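Local structure of laminin subunit ALPHA-1 (Mus musculus, 2JD4) at residues A[41-46]-A[110-115]; A[90-95]-A[127-132]; A[5-10]-A[276-281]. The protein probably provides cell-surface anchorage sites for laminin-111 in basement membranes through its metal-binding LG4-5 domain pair. The protein carries 4 engineered substitutions. All blocks are in the same frame, centred on the assembly; numbering follows the deposited sequence.

Interaction 1 (A[41-46]-A[110-115]); sequences VRKRLQ and TEYIKR
Thr110 opens the pairing with its backbone: its O lies 3.4 Å from Gln46 CA in a CA-H...O contact, while its hydroxyl is hydrogen-bonded to Tyr61 OH. Glu111 faces Gln46 in a non-hydrogen-bonded pair, their chains side by side with Glu111 CG 3.4 Å from Gln46 CG. Tyr112 makes the hydrogen-bonded pair with Leu45: Leu45 N donates to Tyr112 O over 2.8 Å, and Tyr112 N to Leu45 O over 2.9 Å, as fits antiparallel strands (axes 168° apart). Chi1 of 147°, off a staggered value, brings the Tyr112 ring alongside the 41-43 loop. Lys43 O lies over one ring face, and Arg42 O and Leu45 CB sit at the edge, in plane. Tyr112 OH is 3.0 Å from Arg42 O, though its proton has another acceptor within reach. Ile113 runs alongside Arg44, CD1 of Ile113 3.5 Å from CD of Arg44. Just past the strand ends, Lys114 N gives Lys43 O a weak but straight bond (172°). Chemically, the antiparallel ladder is two-sided: Leu45 and Tyr112 are buried in the laminin G beta-sandwich, against Ala72 and Phe85 respectively, whereas the partly exposed face is mixed, polar at Arg44, Gln46 and Glu111, apolar at Ile113.

Interaction 2 (A[90-95]-A[127-132]); sequences GRTKVS and PSVTVV
The backbones of 90-95 and 127-132 run in nearly opposite directions, 168° apart, approaching to 5.4 Å between Thr92 CA and Val132 CA, yet no backbone-to-backbone hydrogen bond joins them. Here the margins of the two sheets of a beta-sandwich meet, in the jelly-roll-like laminin G fold of the concanavalin clan. Strand 91-95 is the outermost strand of one sheet, bonded on its inner flank to strand 80-86; strand 124-130 belongs to the other and is bonded to strand 116-121.

Thr92 carries the join with both branches of its side chain. Val132 N donates to Thr92 OG1 over 2.8 Å with an almost straight N-H...O angle of 174°, so a side-chain oxygen does the work that a carbonyl would do within a sheet. The torsion chi1 of -61° accounts for this division of labour: it sets OG1 beside the threonine's own backbone N, facing Val132, and turns the methyl CG2 the other way, where it slides past Val129 with CG2 of Thr92 4.0 Å from CG1 of Val129. Further along, the apolar line continues as Val94 CG2 meets Val129 CG2 at 4.3 Å, and Val94 also packs on Ala117 and Met119 of the facing sheet. Val132 CB rests 3.5 Å from Arg91 O. The side chain of Val131 packs on Leu87, one of the residues of the magnesium site.

Near Gly90 one water bridges the backbones. It lies 2.9 Å from Gly90 O and 2.7 Å from Val132 O, although the acceptors around it outnumber its protons; it is also hydrogen-bonded to Thr92 OG1, so that this single hydroxyl oxygen meets both Val132 N and the water.

Interaction 3 (A[5-10]-A[276-281]); sequences QPELCA and AARALC
Ala10 N donates to Cys281 O over 3.1 Å, with an N-H...O angle of 158° and the donor tilted slightly from the carbonyl plane. This one backbone bond lies immediately beside the covalent link between the segments, the disulfide in which Cys9 SG and Cys281 SG are 2.0 Å apart. Its C-S-S-C torsion of -86° is close to the relaxed right angle, which gives no sign of strain in the bridge. The two halves differ in how they reach it: in Cys9 the sulfur lies anti to the carbonyl carbon, whereas in Cys281 it sits between the backbone N and the carbonyl carbon (chi1 66°), folded over its own main chain.

Upstream of the bridge, Glu7 and Arg278 cross at about a right angle. Glu7 OE1 stands over one face of the Arg278 guanidinium, offset toward the rim and 3.5 Å from Arg278 NH1. No N-H points at this oxygen, so the salt bridge is one of charge alone and is probably weaker than an in-plane, bidentate pair. Glu7 OE2 approaches Ala277 CB at 4.0 Å. Leu8 O adds a contact of 3.6 Å with Arg278 CB. In segment 276-281 a type I beta turn from Ala276 to Ala279, closed by Ala279 N to Ala276 O at 3.2 Å, places Ala277 and Arg278 against Glu7.

Segment 5-10 belongs to the N-terminal tail that precedes strand 22-23. Its partner, 276-281, lies in the loop joining strands 267-272 and 286-293 of the second laminin G domain, where Lys233, from the loop between strands 222-230 and 235-241, packs against both cysteines.

Overall arrangement
Interactions 1 and 2 are neighbours in the first laminin G domain, their centres 11 Å apart, and their segments alternate along the chain: 41-46, 90-95, 110-115, 127-132. They touch directly, with Arg115 O 2.9 Å from Val131 N in a probable hydrogen bond. Interaction 1 pairs two strands within one sheet, and interaction 2 joins that sheet's 124-130 strand to the edge of the facing sheet; both lie near a magnesium site. Interaction 3 is remote, its centre 58 Å and 57 Å from theirs, on the opposite side of the chain's centre. Its segments enclose the other two in sequence, so its disulfide links the N-terminal tail, ahead of the first domain's strands, to a loop of the second domain.

Interaction 1 (A[41-46]-A[110-115])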
loop_
_atom_site.group_PDB
_atom_site.type_symbol
_atom_site.label_atom_id
_atom_site.label_comp_id
_atom_site.label_asym_id
_atom_site.label_seq_id
_atom_site.Cartn_x
_atom_site.Cartn_y
_atom_site.Cartn_z
ATOM N N VAL A 41 25.462 -20.843 -1.389
ATOM C CA VAL A 41 25.703 -19.403 -1.328
ATOM C C VAL A 41 26.836 -18.943 -0.415
ATOM O O VAL A 41 27.070 -17.741 -0.275
ATOM C CB VAL A 41 24.419 -18.664 -0.904
ATOM C CG1 VAL A 41 23.264 -19.065 -1.821
ATOM C CG2 VAL A 41 24.085 -18.988 0.540
ATOM N N ARG A 42 27.536 -19.890 0.203
ATOM C CA ARG A 42 28.632 -19.552 1.109
ATOM C C ARG A 42 29.650 -18.573 0.523
ATOM O O ARG A 42 30.031 -17.594 1.170
ATOM C CB ARG A 42 29.349 -20.827 1.560
ATOM C CG ARG A 42 28.526 -21.698 2.508
ATOM C CD ARG A 42 29.250 -22.993 2.823
ATOM N NE ARG A 42 29.366 -23.846 1.642
ATOM C CZ ARG A 42 29.989 -25.019 1.628
ATOM N NH1 ARG A 42 30.559 -25.479 2.735
ATOM N NH2 ARG A 42 30.039 -25.735 0.514
ATOM N N LYS A 43 30.084 -18.828 -0.705
ATOM C CA LYS A 43 31.072 -17.970 -1.348
ATOM C C LYS A 43 30.507 -17.162 -2.504
ATOM O O LYS A 43 31.216 -16.367 -3.116
ATOM C CB LYS A 43 32.245 -18.819 -1.851
ATOM C CG LYS A 43 33.178 -19.324 -0.759
ATOM C CD LYS A 43 33.979 -18.175 -0.155
ATOM C CE LYS A 43 34.948 -18.665 0.911
ATOM N NZ LYS A 43 35.939 -19.623 0.357
ATOM N N ARG A 44 29.230 -17.354 -2.806
ATOM C CA ARG A 44 28.628 -16.628 -3.914
ATOM C C ARG A 44 27.108 -16.592 -3.837
ATOM O O ARG A 44 26.459 -17.623 -3.658
ATOM C CB ARG A 44 29.069 -17.263 -5.239
ATOM C CG ARG A 44 28.457 -16.646 -6.487
ATOM C CD ARG A 44 29.133 -17.186 -7.739
ATOM N NE ARG A 44 29.002 -18.636 -7.871
ATOM C CZ ARG A 44 27.871 -19.261 -8.184
ATOM N NH1 ARG A 44 26.764 -18.561 -8.398
ATOM N NH2 ARG A 44 27.845 -20.584 -8.286
ATOM N N LEU A 45 26.552 -15.390 -3.959
ATOM C CA LEU A 45 25.105 -15.202 -3.933
ATOM C C LEU A 45 24.708 -14.256 -5.055
ATOM O O LEU A 45 24.937 -13.049 -4.968
ATOM C CB LEU A 45 24.651 -14.621 -2.587
ATOM C CG LEU A 45 23.158 -14.269 -2.468
ATOM C CD1 LEU A 45 22.315 -15.540 -2.511
ATOM C CD2 LEU A 45 22.903 -13.503 -1.172
ATOM N N GLN A 46 24.137 -14.808 -6.121
ATOM C CA GLN A 46 23.690 -13.994 -7.243
ATOM C C GLN A 46 22.194 -14.180 -7.411
ATOM O O GLN A 46 21.722 -15.286 -7.678
ATOM C CB GLN A 46 24.381 -14.389 -8.550
ATOM C CG GLN A 46 23.853 -13.593 -9.752
ATOM C CD GLN A 46 24.358 -14.108 -11.095
ATOM O OE1 GLN A 46 25.548 -14.009 -11.411
ATOM N NE2 GLN A 46 23.451 -14.667 -11.892
ATOM N N THR A 110 21.559 -8.758 -7.827
ATOM C CA THR A 110 22.396 -8.441 -6.678
ATOM C C THR A 110 23.461 -9.526 -6.648
ATOM O O THR A 110 23.150 -10.714 -6.755
ATOM C CB THR A 110 21.606 -8.436 -5.343
ATOM O OG1 THR A 110 21.070 -9.738 -5.080
ATOM C CG2 THR A 110 20.468 -7.422 -5.403
ATOM N N GLU A 111 24.717 -9.123 -6.504
ATOM C CA GLU A 111 25.795 -10.093 -6.516
ATOM C C GLU A 111 26.888 -9.959 -5.481
ATOM O O GLU A 111 27.539 -8.927 -5.378
ATOM C CB GLU A 111 26.468 -10.108 -7.886
ATOM C CG GLU A 111 25.724 -10.860 -8.957
ATOM C CD GLU A 111 26.517 -10.929 -10.243
ATOM O OE1 GLU A 111 26.222 -10.143 -11.170
ATOM O OE2 GLU A 111 27.448 -11.760 -10.314
ATOM N N TYR A 112 27.071 -11.033 -4.725
ATOM C CA TYR A 112 28.127 -11.140 -3.736
ATOM C C TYR A 112 28.974 -12.276 -4.298
ATOM O O TYR A 112 28.488 -13.395 -4.455
ATOM C CB TYR A 112 27.577 -11.551 -2.372
ATOM C CG TYR A 112 28.537 -12.407 -1.559
ATOM C CD1 TYR A 112 29.849 -11.990 -1.313
ATOM C CD2 TYR A 112 28.135 -13.642 -1.048
ATOM C CE1 TYR A 112 30.740 -12.793 -0.579
ATOM C CE2 TYR A 112 29.013 -14.450 -0.312
ATOM C CZ TYR A 112 30.313 -14.020 -0.084
ATOM O OH TYR A 112 31.178 -14.822 0.632
ATOM N N ILE A 113 30.224 -11.994 -4.637
ATOM C CA ILE A 113 31.081 -13.043 -5.163
ATOM C C ILE A 113 32.535 -12.798 -4.769
ATOM O O ILE A 113 33.104 -11.743 -5.053
ATOM C CB ILE A 113 30.933 -13.166 -6.700
ATOM C CG1 ILE A 113 31.715 -14.384 -7.198
ATOM C CG2 ILE A 113 31.394 -11.894 -7.383
ATOM C CD1 ILE A 113 31.455 -14.722 -8.647
ATOM N N LYS A 114 33.109 -13.776 -4.078
ATOM C CA LYS A 114 34.489 -13.711 -3.607
ATOM C C LYS A 114 34.663 -12.643 -2.527
ATOM O O LYS A 114 34.214 -12.813 -1.390
ATOM C CB LYS A 114 35.441 -13.437 -4.778
ATOM C CG LYS A 114 35.455 -14.507 -5.869
ATOM C CD LYS A 114 35.963 -15.863 -5.380
ATOM C CE LYS A 114 34.909 -16.626 -4.579
ATOM N NZ LYS A 114 35.350 -18.005 -4.199
ATOM N N ARG A 115 35.316 -11.544 -2.884
ATOM C CA ARG A 115 35.551 -10.455 -1.942
ATOM C C ARG A 115 34.928 -9.150 -2.430
ATOM O O ARG A 115 35.255 -8.075 -1.931
ATOM C CB ARG A 115 37.056 -10.260 -1.738
ATOM C CG ARG A 115 37.729 -11.342 -0.904
ATOM C CD ARG A 115 37.559 -11.074 0.586
ATOM N NE ARG A 115 36.493 -11.861 1.197
ATOM C CZ ARG A 115 36.096 -11.717 2.458
ATOM N NH1 ARG A 115 36.677 -10.811 3.239
ATOM N NH2 ARG A 115 35.132 -12.488 2.947
#

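Interaction 2 (A[90-95]-A[127-132])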
loop_
_atom_site.group_PDB
_atom_site.type_symbol
_atom_site.label_atom_id
_atom_site.label_comp_id
_atom_site.label_asym_id
_atom_site.label_seq_id
_atom_site.Cartn_x
_atom_site.Cartn_y
_atom_site.Cartn_z
ATOM N N GLY A 90 30.860 -8.414 10.140
ATOM C CA GLY A 90 30.794 -7.082 9.567
ATOM C C GLY A 90 29.813 -7.010 8.418
ATOM O O GLY A 90 29.597 -8.000 7.716
ATOM N N ARG A 91 29.222 -5.837 8.219
ATOM C CA ARG A 91 28.249 -5.647 7.154
ATOM C C ARG A 91 28.804 -4.935 5.919
ATOM O O ARG A 91 29.579 -3.981 6.024
ATOM C CB ARG A 91 27.042 -4.869 7.696
ATOM C CG ARG A 91 25.972 -4.559 6.656
ATOM C CD ARG A 91 24.623 -4.306 7.320
ATOM N NE ARG A 91 24.568 -3.022 7.992
ATOM C CZ ARG A 91 23.880 -2.777 9.103
ATOM N NH1 ARG A 91 23.178 -3.734 9.688
ATOM N NH2 ARG A 91 23.900 -1.565 9.632
ATOM N N THR A 92 28.410 -5.420 4.747
ATOM C CA THR A 92 28.813 -4.813 3.484
ATOM C C THR A 92 27.518 -4.273 2.873
ATOM O O THR A 92 26.498 -4.958 2.893
ATOM C CB THR A 92 29.437 -5.853 2.518
ATOM O OG1 THR A 92 30.613 -6.421 3.105
ATOM C CG2 THR A 92 29.812 -5.197 1.201
ATOM N N LYS A 93 27.543 -3.054 2.346
ATOM C CA LYS A 93 26.343 -2.469 1.756
ATOM C C LYS A 93 26.588 -1.868 0.381
ATOM O O LYS A 93 27.633 -1.274 0.131
ATOM C CB LYS A 93 25.769 -1.398 2.688
ATOM C CG LYS A 93 24.498 -0.739 2.180
ATOM C CD LYS A 93 23.830 0.080 3.278
ATOM C CE LYS A 93 22.484 0.628 2.821
ATOM N NZ LYS A 93 21.745 1.280 3.936
ATOM N N VAL A 94 25.618 -2.033 -0.514
ATOM C CA VAL A 94 25.708 -1.491 -1.869
ATOM C C VAL A 94 24.390 -0.794 -2.198
ATOM O O VAL A 94 23.319 -1.275 -1.828
ATOM C CB VAL A 94 25.915 -2.597 -2.928
ATOM C CG1 VAL A 94 26.388 -1.978 -4.232
ATOM C CG2 VAL A 94 26.894 -3.644 -2.423
ATOM N N SER A 95 24.471 0.336 -2.892
ATOM C CA SER A 95 23.280 1.083 -3.282
ATOM C C SER A 95 23.316 1.332 -4.781
ATOM O O SER A 95 24.374 1.265 -5.404
ATOM C CB SER A 95 23.214 2.424 -2.542
ATOM O OG SER A 95 23.061 2.237 -1.144
ATOM N N PRO A 127 29.364 0.421 -9.364
ATOM C CA PRO A 127 30.749 0.064 -9.049
ATOM C C PRO A 127 30.758 -0.970 -7.924
ATOM O O PRO A 127 29.814 -1.041 -7.134
ATOM C CB PRO A 127 31.355 1.401 -8.625
ATOM C CG PRO A 127 30.619 2.376 -9.496
ATOM C CD PRO A 127 29.188 1.884 -9.373
ATOM N N SER A 128 31.814 -1.776 -7.854
ATOM C CA SER A 128 31.913 -2.798 -6.821
ATOM C C SER A 128 32.337 -2.253 -5.463
ATOM O O SER A 128 32.943 -1.187 -5.361
ATOM C CB SER A 128 32.897 -3.891 -7.240
ATOM O OG SER A 128 32.392 -4.638 -8.329
ATOM N N VAL A 129 32.003 -3.003 -4.420
ATOM C CA VAL A 129 32.358 -2.648 -3.057
ATOM C C VAL A 129 33.130 -3.831 -2.489
ATOM O O VAL A 129 32.863 -4.984 -2.845
ATOM C CB VAL A 129 31.105 -2.389 -2.196
ATOM C CG1 VAL A 129 31.505 -2.161 -0.754
ATOM C CG2 VAL A 129 30.355 -1.179 -2.723
ATOM N N THR A 130 34.093 -3.549 -1.617
ATOM C CA THR A 130 34.904 -4.599 -1.016
ATOM C C THR A 130 34.225 -5.215 0.198
ATOM O O THR A 130 33.769 -4.506 1.092
ATOM C CB THR A 130 36.294 -4.053 -0.600
ATOM O OG1 THR A 130 37.036 -3.716 -1.776
ATOM C CG2 THR A 130 37.071 -5.090 0.206
ATOM N N VAL A 131 34.158 -6.540 0.222
ATOM C CA VAL A 131 33.538 -7.245 1.331
ATOM C C VAL A 131 34.215 -6.845 2.638
ATOM O O VAL A 131 35.446 -6.851 2.743
ATOM C CB VAL A 131 33.623 -8.775 1.132
ATOM C CG1 VAL A 131 33.159 -9.503 2.384
ATOM C CG2 VAL A 131 32.752 -9.178 -0.052
ATOM N N VAL A 132 33.392 -6.496 3.623
ATOM C CA VAL A 132 33.859 -6.061 4.933
ATOM C C VAL A 132 33.943 -7.212 5.929
ATOM O O VAL A 132 33.099 -8.108 5.931
ATOM C CB VAL A 132 32.914 -4.978 5.510
ATOM C CG1 VAL A 132 33.312 -4.632 6.933
ATOM C CG2 VAL A 132 32.946 -3.735 4.627
HETATM O O HOH W 1 30.561 -8.502 5.066
#

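Interaction 3 (A[5-10]-A[276-281])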
loop_
_atom_site.group_PDB
_atom_site.type_symbol
_atom_site.label_atom_id
_atom_site.label_comp_id
_atom_site.label_asym_id
_atom_site.label_seq_id
_atom_site.Cartn_x
_atom_site.Cartn_y
_atom_site.Cartn_z
ATOM N N GLN A 5 -33.318 10.926 -18.960
ATOM C CA GLN A 5 -32.672 9.620 -19.040
ATOM C C GLN A 5 -31.443 9.625 -18.128
ATOM O O GLN A 5 -30.714 10.609 -18.066
ATOM C CB GLN A 5 -32.287 9.284 -20.492
ATOM C CG GLN A 5 -31.325 10.255 -21.160
ATOM C CD GLN A 5 -31.092 9.939 -22.632
ATOM O OE1 GLN A 5 -30.316 10.624 -23.304
ATOM N NE2 GLN A 5 -31.757 8.901 -23.140
ATOM N N PRO A 6 -31.209 8.529 -17.391
ATOM C CA PRO A 6 -30.043 8.499 -16.500
ATOM C C PRO A 6 -28.695 8.748 -17.177
ATOM O O PRO A 6 -28.473 8.328 -18.309
ATOM C CB PRO A 6 -30.136 7.118 -15.841
ATOM C CG PRO A 6 -30.977 6.307 -16.797
ATOM C CD PRO A 6 -32.002 7.291 -17.281
ATOM N N GLU A 7 -27.804 9.454 -16.487
ATOM C CA GLU A 7 -26.481 9.728 -17.033
ATOM C C GLU A 7 -25.530 8.590 -16.685
ATOM O O GLU A 7 -25.183 8.376 -15.518
ATOM C CB GLU A 7 -25.946 11.061 -16.509
ATOM C CG GLU A 7 -26.534 12.259 -17.239
ATOM C CD GLU A 7 -25.923 13.573 -16.807
ATOM O OE1 GLU A 7 -24.676 13.664 -16.761
ATOM O OE2 GLU A 7 -26.691 14.520 -16.525
ATOM N N LEU A 8 -25.131 7.847 -17.712
ATOM C CA LEU A 8 -24.231 6.717 -17.540
ATOM C C LEU A 8 -22.851 7.170 -17.099
ATOM O O LEU A 8 -22.423 8.277 -17.414
ATOM C CB LEU A 8 -24.102 5.936 -18.847
ATOM C CG LEU A 8 -25.365 5.260 -19.380
ATOM C CD1 LEU A 8 -25.039 4.561 -20.697
ATOM C CD2 LEU A 8 -25.902 4.260 -18.363
ATOM N N CYS A 9 -22.167 6.304 -16.361
ATOM C CA CYS A 9 -20.817 6.579 -15.886
ATOM C C CYS A 9 -19.836 5.934 -16.851
ATOM O O CYS A 9 -20.229 5.132 -17.696
ATOM C CB CYS A 9 -20.602 5.980 -14.498
ATOM S SG CYS A 9 -21.492 6.814 -13.148
ATOM N N ALA A 10 -18.559 6.279 -16.723
ATOM C CA ALA A 10 -17.539 5.691 -17.581
ATOM C C ALA A 10 -17.516 4.187 -17.304
ATOM O O ALA A 10 -18.130 3.717 -16.343
ATOM C CB ALA A 10 -16.178 6.307 -17.278
ATOM N N ALA A 276 -22.049 18.471 -13.872
ATOM C CA ALA A 276 -22.654 17.289 -14.474
ATOM C C ALA A 276 -22.793 16.198 -13.418
ATOM O O ALA A 276 -21.911 16.020 -12.579
ATOM C CB ALA A 276 -21.795 16.793 -15.631
ATOM N N ALA A 277 -23.905 15.469 -13.469
ATOM C CA ALA A 277 -24.170 14.397 -12.515
ATOM C C ALA A 277 -23.131 13.279 -12.573
ATOM O O ALA A 277 -22.741 12.728 -11.545
ATOM C CB ALA A 277 -25.564 13.822 -12.759
ATOM N N ARG A 278 -22.684 12.948 -13.779
ATOM C CA ARG A 278 -21.703 11.885 -13.968
ATOM C C ARG A 278 -20.253 12.372 -13.972
ATOM O O ARG A 278 -19.332 11.593 -14.218
ATOM C CB ARG A 278 -22.009 11.143 -15.270
ATOM C CG ARG A 278 -22.181 12.058 -16.473
ATOM C CD ARG A 278 -20.851 12.547 -17.017
ATOM N NE ARG A 278 -21.011 13.680 -17.924
ATOM C CZ ARG A 278 -21.783 13.678 -19.007
ATOM N NH1 ARG A 278 -22.478 12.595 -19.332
ATOM N NH2 ARG A 278 -21.860 14.761 -19.768
ATOM N N ALA A 279 -20.054 13.653 -13.685
ATOM C CA ALA A 279 -18.715 14.237 -13.682
ATOM C C ALA A 279 -17.695 13.472 -12.845
ATOM O O ALA A 279 -16.574 13.223 -13.296
ATOM C CB ALA A 279 -18.783 15.683 -13.211
ATOM N N LEU A 280 -18.078 13.095 -11.629
ATOM C CA LEU A 280 -17.162 12.388 -10.736
ATOM C C LEU A 280 -16.979 10.895 -11.005
ATOM O O LEU A 280 -15.990 10.309 -10.562
ATOM C CB LEU A 280 -17.585 12.605 -9.277
ATOM C CG LEU A 280 -17.528 14.052 -8.774
ATOM C CD1 LEU A 280 -17.929 14.105 -7.307
ATOM C CD2 LEU A 280 -16.124 14.610 -8.953
ATOM N N CYS A 281 -17.913 10.273 -11.718
ATOM C CA CYS A 281 -17.775 8.849 -12.010
ATOM C C CYS A 281 -17.256 8.642 -13.430
ATOM O O CYS A 281 -17.639 7.691 -14.119
ATOM C CB CYS A 281 -19.113 8.121 -11.800
ATOM S SG CYS A 281 -20.479 8.559 -12.924
#